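PDB 3LKV: uncharacterized CONSERVED DOMAIN PROTEIN from Vibrio cholerae, which probably serves as the substrate-binding protein of an ABC transporter, here holding a phenylalanine and binding zinc ions. Local coordinates for residues L110-L123 with I257-A271. Numbering follows the deposited sequence.
Sequences LEQPGKNVTGLSDL and ILEGKEPGSLDVQVA. With ZN (zinc ion), chain D; PHE (phenylalanine), chain B.
Glu-111 and Asp-267 meet across a zinc ion, each giving one carboxylate oxygen: Glu-111 OE2 lies 1.8 Å and Asp-267 OD2 2.0 Å from the metal, with the two carboxylate planes turned 54° apart. The Asp-267 side chain can be followed outward. Its CB sits beside the carbonyl oxygen of Leu-110; CG, on the backbone-N side (chi1 -58°), comes up against Glu-111 OE1, bringing the carboxylate to residues 110-112, where OD2 binds the zinc and OD1 meets Gln-112. Asp-267 OD1 accepts two hydrogen bonds from opposite faces of the carboxylate, one from Gln-112 N and one from Gln-112 NE2 at 2.8 Å. The Gln-112 chain is bent at chi2 (-56°), which brings its amide, nearly perpendicular to the carboxylate, to Asp-267 and Ser-265; NE2 also donates to Ser-265 O from above that carbonyl plane.

Beyond the metal, hydrogen bonds from Val-268 N to Leu-110 O and from Gly-114 N to Gly-264 O hold the loop, while Leu-110 CD2 presses on Val-268 CG1 at a tight 3.4 Å. Thr-118 OG1 donates a hydrogen bond to Leu-266 O (2.7 Å) from above the carbonyl plane, and its CG2 rests against Pro-263. A water joins Lys-115 O, Gly-264 N and Glu-262 OE1. Strand 269-270, following helix 243-258, is outermost in the parallel sheet of one lobe of a two-lobed fold, as in periplasmic binding proteins; it pairs with strand 117-121, Ser-121 N donating to Gln-269 O and Ala-271 N to Ser-121 O. Just past strand 117-121, Asp-122 OD2 accepts a hydrogen bond from the amino group of the bound phenylalanine and is hydrogen-bonded to Tyr-243 OH.

Two carboxylates this close, with Glu-111 OE1 3.0 Å from Asp-267 OD2, would be expected to repel; the zinc and the two N-H groups on Asp-267 OD1 probably offset that charge.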
ATOM      1  N   LEU A 110     -33.455  -4.994  -1.734  1.00 22.66           N
ATOM      2  CA  LEU A 110     -32.289  -5.784  -1.327  1.00 23.66           C
ATOM      3  C   LEU A 110     -32.254  -7.207  -1.936  1.00 22.69           C
ATOM      4  O   LEU A 110     -31.189  -7.684  -2.288  1.00 21.66           O
ATOM      5  CB  LEU A 110     -32.228  -5.844   0.179  1.00 23.69           C
ATOM      6  CG  LEU A 110     -32.176  -4.471   0.859  1.00 26.13           C
ATOM      7  CD1 LEU A 110     -32.301  -4.665   2.394  1.00 29.90           C
ATOM      8  CD2 LEU A 110     -30.925  -3.687   0.452  1.00 26.39           C
ATOM      9  N   GLU A 111     -33.416  -7.848  -2.095  1.00 22.50           N
ATOM     10  CA  GLU A 111     -33.477  -9.204  -2.667  1.00 21.73           C
ATOM     11  C   GLU A 111     -33.384  -9.156  -4.190  1.00 21.63           C
ATOM     12  O   GLU A 111     -34.204  -8.542  -4.842  1.00 21.73           O
ATOM     13  CB  GLU A 111     -34.778  -9.896  -2.227  1.00 22.55           C
ATOM     14  CG  GLU A 111     -35.000 -11.396  -2.722  1.00 22.03           C
ATOM     15  CD  GLU A 111     -33.922 -12.384  -2.203  1.00 22.93           C
ATOM     16  OE1 GLU A 111     -33.302 -12.085  -1.185  1.00 22.11           O
ATOM     17  OE2 GLU A 111     -33.675 -13.463  -2.828  1.00 20.20           O
ATOM     18  N   GLN A 112     -32.385  -9.786  -4.780  1.00 20.48           N
ATOM     19  CA  GLN A 112     -32.325  -9.849  -6.252  1.00 20.94           C
ATOM     20  C   GLN A 112     -32.398  -8.423  -6.919  1.00 20.92           C
ATOM     21  O   GLN A 112     -33.290  -8.101  -7.689  1.00 19.95           O
ATOM     22  CB  GLN A 112     -33.434 -10.796  -6.782  1.00 20.62           C
ATOM     23  CG  GLN A 112     -33.177 -12.314  -6.452  1.00 19.78           C
ATOM     24  CD  GLN A 112     -31.826 -12.782  -6.968  1.00 18.43           C
ATOM     25  OE1 GLN A 112     -31.661 -13.006  -8.166  1.00 21.26           O
ATOM     26  NE2 GLN A 112     -30.844 -12.913  -6.073  1.00 17.81           N
ATOM     27  N   PRO A 113     -31.430  -7.577  -6.617  1.00 20.79           N
ATOM     28  CA  PRO A 113     -31.550  -6.205  -7.062  1.00 20.45           C
ATOM     29  C   PRO A 113     -31.735  -6.058  -8.564  1.00 19.90           C
ATOM     30  O   PRO A 113     -32.341  -5.099  -9.016  1.00 19.56           O
ATOM     31  CB  PRO A 113     -30.270  -5.538  -6.568  1.00 20.81           C
ATOM     32  CG  PRO A 113     -29.462  -6.601  -5.877  1.00 22.84           C
ATOM     33  CD  PRO A 113     -30.318  -7.803  -5.684  1.00 21.10           C
ATOM     34  N   GLY A 114     -31.189  -6.975  -9.328  1.00 20.14           N
ATOM     35  CA  GLY A 114     -31.618  -7.166 -10.718  1.00 20.31           C
ATOM     36  C   GLY A 114     -30.915  -6.264 -11.728  1.00 20.45           C
ATOM     37  O   GLY A 114     -31.131  -6.433 -12.885  1.00 19.78           O
ATOM     38  N   LYS A 115     -30.081  -5.311 -11.325  1.00 20.08           N
ATOM     39  CA  LYS A 115     -29.368  -4.571 -12.352  1.00 21.82           C
ATOM     40  C   LYS A 115     -27.845  -4.748 -12.210  1.00 20.73           C
ATOM     41  O   LYS A 115     -27.397  -5.868 -11.945  1.00 19.80           O
ATOM     42  CB  LYS A 115     -29.821  -3.119 -12.354  1.00 22.64           C
ATOM     43  CG  LYS A 115     -31.307  -2.971 -12.640  1.00 28.70           C
ATOM     44  CD  LYS A 115     -31.704  -1.529 -12.280  1.00 37.01           C
ATOM     45  CE  LYS A 115     -32.554  -0.875 -13.352  1.00 42.93           C
ATOM     46  NZ  LYS A 115     -33.998  -0.909 -12.977  1.00 46.25           N
ATOM     47  N   ASN A 116     -27.050  -3.696 -12.438  1.00 19.40           N
ATOM     48  CA  ASN A 116     -25.575  -3.832 -12.292  1.00 19.31           C
ATOM     49  C   ASN A 116     -25.009  -3.566 -10.889  1.00 18.18           C
ATOM     50  O   ASN A 116     -23.806  -3.469 -10.706  1.00 18.90           O
ATOM     51  CB  ASN A 116     -24.857  -2.952 -13.320  1.00 18.88           C
ATOM     52  CG  ASN A 116     -25.025  -1.451 -13.027  1.00 18.59           C
ATOM     53  OD1 ASN A 116     -26.117  -0.970 -12.745  1.00 19.00           O
ATOM     54  ND2 ASN A 116     -23.948  -0.730 -13.115  1.00 14.66           N
ATOM     55  N   VAL A 117     -25.874  -3.467  -9.896  1.00 18.46           N
ATOM     56  CA  VAL A 117     -25.502  -3.018  -8.563  1.00 17.59           C
ATOM     57  C   VAL A 117     -25.884  -4.019  -7.482  1.00 18.60           C
ATOM     58  O   VAL A 117     -26.987  -4.570  -7.492  1.00 18.54           O
ATOM     59  CB  VAL A 117     -26.216  -1.676  -8.207  1.00 17.22           C
ATOM     60  CG1 VAL A 117     -25.597  -1.051  -6.907  1.00 17.38           C
ATOM     61  CG2 VAL A 117     -26.128  -0.683  -9.366  1.00 16.81           C
ATOM     62  N   THR A 118     -24.956  -4.245  -6.560  1.00 18.63           N
ATOM     63  CA  THR A 118     -25.178  -5.075  -5.393  1.00 18.82           C
ATOM     64  C   THR A 118     -24.206  -4.680  -4.320  1.00 19.08           C
ATOM     65  O   THR A 118     -23.428  -3.763  -4.541  1.00 18.00           O
ATOM     66  CB  THR A 118     -25.029  -6.585  -5.674  1.00 19.00           C
ATOM     67  OG1 THR A 118     -25.530  -7.312  -4.526  1.00 19.75           O
ATOM     68  CG2 THR A 118     -23.621  -6.945  -5.927  1.00 16.23           C
ATOM     69  N   GLY A 119     -24.255  -5.355  -3.167  1.00 18.94           N
ATOM     70  CA  GLY A 119     -23.253  -5.106  -2.124  1.00 19.40           C
ATOM     71  C   GLY A 119     -23.706  -5.259  -0.686  1.00 19.27           C
ATOM     72  O   GLY A 119     -24.535  -6.087  -0.377  1.00 19.28           O
ATOM     73  N   LEU A 120     -23.146  -4.455   0.188  1.00 20.89           N
ATOM     74  CA  LEU A 120     -23.290  -4.637   1.631  1.00 22.34           C
ATOM     75  C   LEU A 120     -23.744  -3.347   2.319  1.00 22.15           C
ATOM     76  O   LEU A 120     -23.177  -2.261   2.111  1.00 21.30           O
ATOM     77  CB  LEU A 120     -21.975  -5.086   2.223  1.00 23.01           C
ATOM     78  CG  LEU A 120     -21.683  -6.579   2.378  1.00 31.79           C
ATOM     79  CD1 LEU A 120     -20.185  -7.033   2.282  1.00 36.34           C
ATOM     80  CD2 LEU A 120     -22.251  -7.004   3.753  1.00 38.46           C
ATOM     81  N   SER A 121     -24.748  -3.496   3.170  1.00 22.20           N
ATOM     82  CA  SER A 121     -25.254  -2.412   3.970  1.00 23.42           C
ATOM     83  C   SER A 121     -24.792  -2.448   5.425  1.00 23.67           C
ATOM     84  O   SER A 121     -24.782  -3.536   6.042  1.00 23.87           O
ATOM     85  CB  SER A 121     -26.785  -2.444   3.950  1.00 22.76           C
ATOM     86  OG  SER A 121     -27.274  -1.509   4.901  1.00 25.95           O
ATOM     87  N   ASP A 122     -24.472  -1.270   5.986  1.00 24.18           N
ATOM     88  CA  ASP A 122     -24.126  -1.127   7.450  1.00 24.39           C
ATOM     89  C   ASP A 122     -25.213  -0.382   8.221  1.00 25.21           C
ATOM     90  O   ASP A 122     -24.926   0.487   9.045  1.00 24.61           O
ATOM     91  CB  ASP A 122     -22.773  -0.448   7.703  1.00 23.65           C
ATOM     92  CG  ASP A 122     -22.735   1.011   7.234  1.00 23.72           C
ATOM     93  OD1 ASP A 122     -23.466   1.302   6.283  1.00 25.93           O
ATOM     94  OD2 ASP A 122     -21.976   1.862   7.795  1.00 22.53           O
ATOM     95  N   LEU A 123     -26.463  -0.737   7.930  1.00 26.44           N
ATOM     96  CA  LEU A 123     -27.619  -0.073   8.514  1.00 26.75           C
ATOM     97  C   LEU A 123     -27.511  -0.120  10.032  1.00 26.71           C
ATOM     98  O   LEU A 123     -27.395  -1.178  10.546  1.00 27.24           O
ATOM     99  CB  LEU A 123     -28.909  -0.746   8.076  1.00 27.03           C
ATOM    100  CG  LEU A 123     -30.159  -0.162   8.766  1.00 29.83           C
ATOM    101  CD1 LEU A 123     -30.284   1.319   8.428  1.00 25.96           C
ATOM    102  CD2 LEU A 123     -31.446  -0.916   8.382  1.00 33.36           C
ATOM    103  N   ILE A 257     -18.290 -11.860  -8.728  1.00 17.61           N
ATOM    104  CA  ILE A 257     -18.569 -11.157  -9.984  1.00 17.07           C
ATOM    105  C   ILE A 257     -17.463 -11.420 -10.999  1.00 18.45           C
ATOM    106  O   ILE A 257     -17.702 -11.641 -12.193  1.00 17.57           O
ATOM    107  CB  ILE A 257     -18.772  -9.640  -9.732  1.00 16.64           C
ATOM    108  CG1 ILE A 257     -20.090  -9.465  -8.973  1.00 17.80           C
ATOM    109  CG2 ILE A 257     -18.748  -8.811 -11.036  1.00 14.82           C
ATOM    110  CD1 ILE A 257     -20.375  -8.096  -8.367  1.00 18.35           C
ATOM    111  N   LEU A 258     -16.239 -11.384 -10.522  1.00 19.12           N
ATOM    112  CA  LEU A 258     -15.087 -11.594 -11.396  1.00 20.29           C
ATOM    113  C   LEU A 258     -15.165 -12.976 -12.043  1.00 21.44           C
ATOM    114  O   LEU A 258     -14.692 -13.160 -13.127  1.00 23.06           O
ATOM    115  CB  LEU A 258     -13.769 -11.453 -10.593  1.00 19.53           C
ATOM    116  CG  LEU A 258     -13.348 -10.003 -10.245  1.00 19.61           C
ATOM    117  CD1 LEU A 258     -12.181 -10.015  -9.328  1.00 18.32           C
ATOM    118  CD2 LEU A 258     -13.017  -9.185 -11.493  1.00 15.80           C
ATOM    119  N   GLU A 259     -15.774 -13.917 -11.362  1.00 21.97           N
ATOM    120  CA  GLU A 259     -15.933 -15.257 -11.839  1.00 24.43           C
ATOM    121  C   GLU A 259     -17.187 -15.462 -12.671  1.00 23.66           C
ATOM    122  O   GLU A 259     -17.553 -16.576 -12.968  1.00 23.85           O
ATOM    123  CB  GLU A 259     -15.912 -16.225 -10.628  1.00 25.60           C
ATOM    124  CG  GLU A 259     -14.475 -16.383 -10.135  1.00 31.62           C
ATOM    125  CD  GLU A 259     -14.328 -16.714  -8.649  1.00 40.64           C
ATOM    126  OE1 GLU A 259     -15.286 -17.322  -8.057  1.00 40.66           O
ATOM    127  OE2 GLU A 259     -13.218 -16.351  -8.115  1.00 43.93           O
ATOM    128  N   GLY A 260     -17.825 -14.383 -13.074  1.00 23.10           N
ATOM    129  CA  GLY A 260     -18.915 -14.468 -13.985  1.00 22.98           C
ATOM    130  C   GLY A 260     -20.309 -14.397 -13.389  1.00 22.56           C
ATOM    131  O   GLY A 260     -21.251 -14.639 -14.113  1.00 22.95           O
ATOM    132  N   LYS A 261     -20.468 -14.074 -12.101  1.00 21.68           N
ATOM    133  CA  LYS A 261     -21.805 -13.841 -11.589  1.00 21.01           C
ATOM    134  C   LYS A 261     -22.303 -12.489 -12.016  1.00 18.97           C
ATOM    135  O   LYS A 261     -21.505 -11.551 -12.073  1.00 17.10           O
ATOM    136  CB  LYS A 261     -21.862 -13.940 -10.069  1.00 21.76           C
ATOM    137  CG  LYS A 261     -21.871 -15.399  -9.559  1.00 27.31           C
ATOM    138  CD  LYS A 261     -23.186 -16.125  -9.831  1.00 32.96           C
ATOM    139  CE  LYS A 261     -24.351 -15.637  -8.857  1.00 36.71           C
ATOM    140  NZ  LYS A 261     -25.742 -16.126  -9.216  1.00 33.64           N
ATOM    141  N   GLU A 262     -23.604 -12.386 -12.297  1.00 17.50           N
ATOM    142  CA  GLU A 262     -24.264 -11.088 -12.482  1.00 18.44           C
ATOM    143  C   GLU A 262     -24.456 -10.441 -11.094  1.00 18.08           C
ATOM    144  O   GLU A 262     -24.998 -11.079 -10.159  1.00 17.97           O
ATOM    145  CB  GLU A 262     -25.649 -11.277 -13.095  1.00 19.96           C
ATOM    146  CG  GLU A 262     -25.665 -11.772 -14.539  1.00 22.39           C
ATOM    147  CD  GLU A 262     -25.373 -10.660 -15.492  1.00 22.56           C
ATOM    148  OE1 GLU A 262     -25.136  -9.500 -15.015  1.00 27.14           O
ATOM    149  OE2 GLU A 262     -25.414 -10.933 -16.710  1.00 24.94           O
ATOM    150  N   PRO A 263     -24.036  -9.197 -10.942  1.00 17.64           N
ATOM    151  CA  PRO A 263     -24.231  -8.499  -9.646  1.00 17.48           C
ATOM    152  C   PRO A 263     -25.706  -8.430  -9.259  1.00 17.90           C
ATOM    153  O   PRO A 263     -26.048  -8.595  -8.094  1.00 18.18           O
ATOM    154  CB  PRO A 263     -23.686  -7.115  -9.894  1.00 16.83           C
ATOM    155  CG  PRO A 263     -23.655  -6.962 -11.424  1.00 18.63           C
ATOM    156  CD  PRO A 263     -23.406  -8.335 -11.958  1.00 17.50           C
ATOM    157  N   GLY A 264     -26.593  -8.270 -10.225  1.00 17.91           N
ATOM    158  CA  GLY A 264     -28.015  -8.174  -9.882  1.00 18.39           C
ATOM    159  C   GLY A 264     -28.624  -9.463  -9.300  1.00 18.71           C
ATOM    160  O   GLY A 264     -29.740  -9.438  -8.793  1.00 16.84           O
ATOM    161  N   SER A 265     -27.895 -10.583  -9.395  1.00 19.30           N
ATOM    162  CA  SER A 265     -28.388 -11.865  -8.943  1.00 19.91           C
ATOM    163  C   SER A 265     -27.845 -12.095  -7.558  1.00 19.42           C
ATOM    164  O   SER A 265     -28.105 -13.115  -6.993  1.00 18.00           O
ATOM    165  CB  SER A 265     -27.922 -13.021  -9.854  1.00 20.69           C
ATOM    166  OG  SER A 265     -26.523 -13.363  -9.567  1.00 25.67           O
ATOM    167  N   LEU A 266     -27.069 -11.151  -7.018  1.00 18.73           N
ATOM    168  CA  LEU A 266     -26.550 -11.325  -5.671  1.00 18.28           C
ATOM    169  C   LEU A 266     -27.342 -10.451  -4.702  1.00 17.47           C
ATOM    170  O   LEU A 266     -27.399  -9.222  -4.865  1.00 18.28           O
ATOM    171  CB  LEU A 266     -25.085 -10.982  -5.610  1.00 17.31           C
ATOM    172  CG  LEU A 266     -24.140 -11.768  -6.511  1.00 19.45           C
ATOM    173  CD1 LEU A 266     -22.744 -11.210  -6.459  1.00 17.52           C
ATOM    174  CD2 LEU A 266     -24.085 -13.278  -6.156  1.00 15.67           C
ATOM    175  N   ASP A 267     -27.961 -11.080  -3.710  1.00 16.70           N
ATOM    176  CA  ASP A 267     -28.692 -10.342  -2.692  1.00 16.98           C
ATOM    177  C   ASP A 267     -27.789  -9.383  -1.905  1.00 16.45           C
ATOM    178  O   ASP A 267     -26.649  -9.698  -1.594  1.00 16.15           O
ATOM    179  CB  ASP A 267     -29.401 -11.258  -1.675  1.00 16.60           C
ATOM    180  CG  ASP A 267     -30.370 -12.210  -2.294  1.00 16.71           C
ATOM    181  OD1 ASP A 267     -30.928 -11.917  -3.418  1.00 14.84           O
ATOM    182  OD2 ASP A 267     -30.577 -13.304  -1.637  1.00 17.94           O
ATOM    183  N   VAL A 268     -28.332  -8.236  -1.545  1.00 16.80           N
ATOM    184  CA  VAL A 268     -27.629  -7.284  -0.717  1.00 17.33           C
ATOM    185  C   VAL A 268     -27.581  -7.815   0.730  1.00 19.20           C
ATOM    186  O   VAL A 268     -28.573  -8.192   1.295  1.00 19.44           O
ATOM    187  CB  VAL A 268     -28.310  -5.909  -0.770  1.00 17.73           C
ATOM    188  CG1 VAL A 268     -27.759  -4.948   0.357  1.00 16.69           C
ATOM    189  CG2 VAL A 268     -28.137  -5.314  -2.109  1.00 14.49           C
ATOM    190  N   GLN A 269     -26.423  -7.802   1.343  1.00 21.12           N
ATOM    191  CA  GLN A 269     -26.289  -8.305   2.681  1.00 23.75           C
ATOM    192  C   GLN A 269     -26.349  -7.157   3.681  1.00 24.09           C
ATOM    193  O   GLN A 269     -25.773  -6.096   3.447  1.00 22.69           O
ATOM    194  CB  GLN A 269     -24.928  -8.979   2.772  1.00 25.85           C
ATOM    195  CG  GLN A 269     -24.638  -9.647   4.077  1.00 30.67           C
ATOM    196  CD  GLN A 269     -25.348 -10.975   4.140  1.00 37.92           C
ATOM    197  OE1 GLN A 269     -25.330 -11.741   3.154  1.00 39.05           O
ATOM    198  NE2 GLN A 269     -26.020 -11.245   5.281  1.00 39.49           N
ATOM    199  N   VAL A 270     -27.032  -7.366   4.801  1.00 24.97           N
ATOM    200  CA  VAL A 270     -27.068  -6.356   5.849  1.00 26.82           C
ATOM    201  C   VAL A 270     -26.136  -6.778   6.976  1.00 27.66           C
ATOM    202  O   VAL A 270     -26.223  -7.888   7.427  1.00 27.72           O
ATOM    203  CB  VAL A 270     -28.525  -6.130   6.340  1.00 28.01           C
ATOM    204  CG1 VAL A 270     -28.556  -4.987   7.356  1.00 27.32           C
ATOM    205  CG2 VAL A 270     -29.470  -5.810   5.121  1.00 27.99           C
ATOM    206  N   ALA A 271     -25.208  -5.928   7.396  1.00 29.24           N
ATOM    207  CA  ALA A 271     -24.304  -6.268   8.497  1.00 30.82           C
ATOM    208  C   ALA A 271     -25.066  -6.591   9.792  1.00 33.22           C
ATOM    209  O   ALA A 271     -26.150  -6.060  10.041  1.00 32.57           O
ATOM    210  CB  ALA A 271     -23.333  -5.166   8.766  1.00 29.98           C
TER
HETATM  211 ZN    ZN D 402     -32.126 -14.259  -2.429  1.00 35.67          ZN
HETATM  212  N   PHE B 601     -22.687   4.029   6.204  1.00 25.13           N
HETATM  213  CA  PHE B 601     -22.070   5.344   5.767  1.00 25.84           C
HETATM  214  C   PHE B 601     -22.616   5.704   4.358  1.00 26.17           C
HETATM  215  O   PHE B 601     -23.683   5.131   3.987  1.00 26.52           O
HETATM  216  CB  PHE B 601     -20.536   5.309   5.824  1.00 24.95           C
HETATM  217  CG  PHE B 601     -19.982   5.436   7.240  1.00 29.64           C
HETATM  218  CD1 PHE B 601     -20.029   6.669   7.915  1.00 31.16           C
HETATM  219  CD2 PHE B 601     -19.449   4.350   7.899  1.00 29.40           C
HETATM  220  CE1 PHE B 601     -19.570   6.790   9.188  1.00 34.33           C
HETATM  221  CE2 PHE B 601     -18.976   4.464   9.171  1.00 29.61           C
HETATM  222  CZ  PHE B 601     -19.031   5.667   9.842  1.00 31.20           C
HETATM  223  OXT PHE B 601     -22.084   6.544   3.598  1.00 26.45           O
HETATM  224  O   HOH W   1     -26.504  -8.156 -13.073  1.00 19.75           O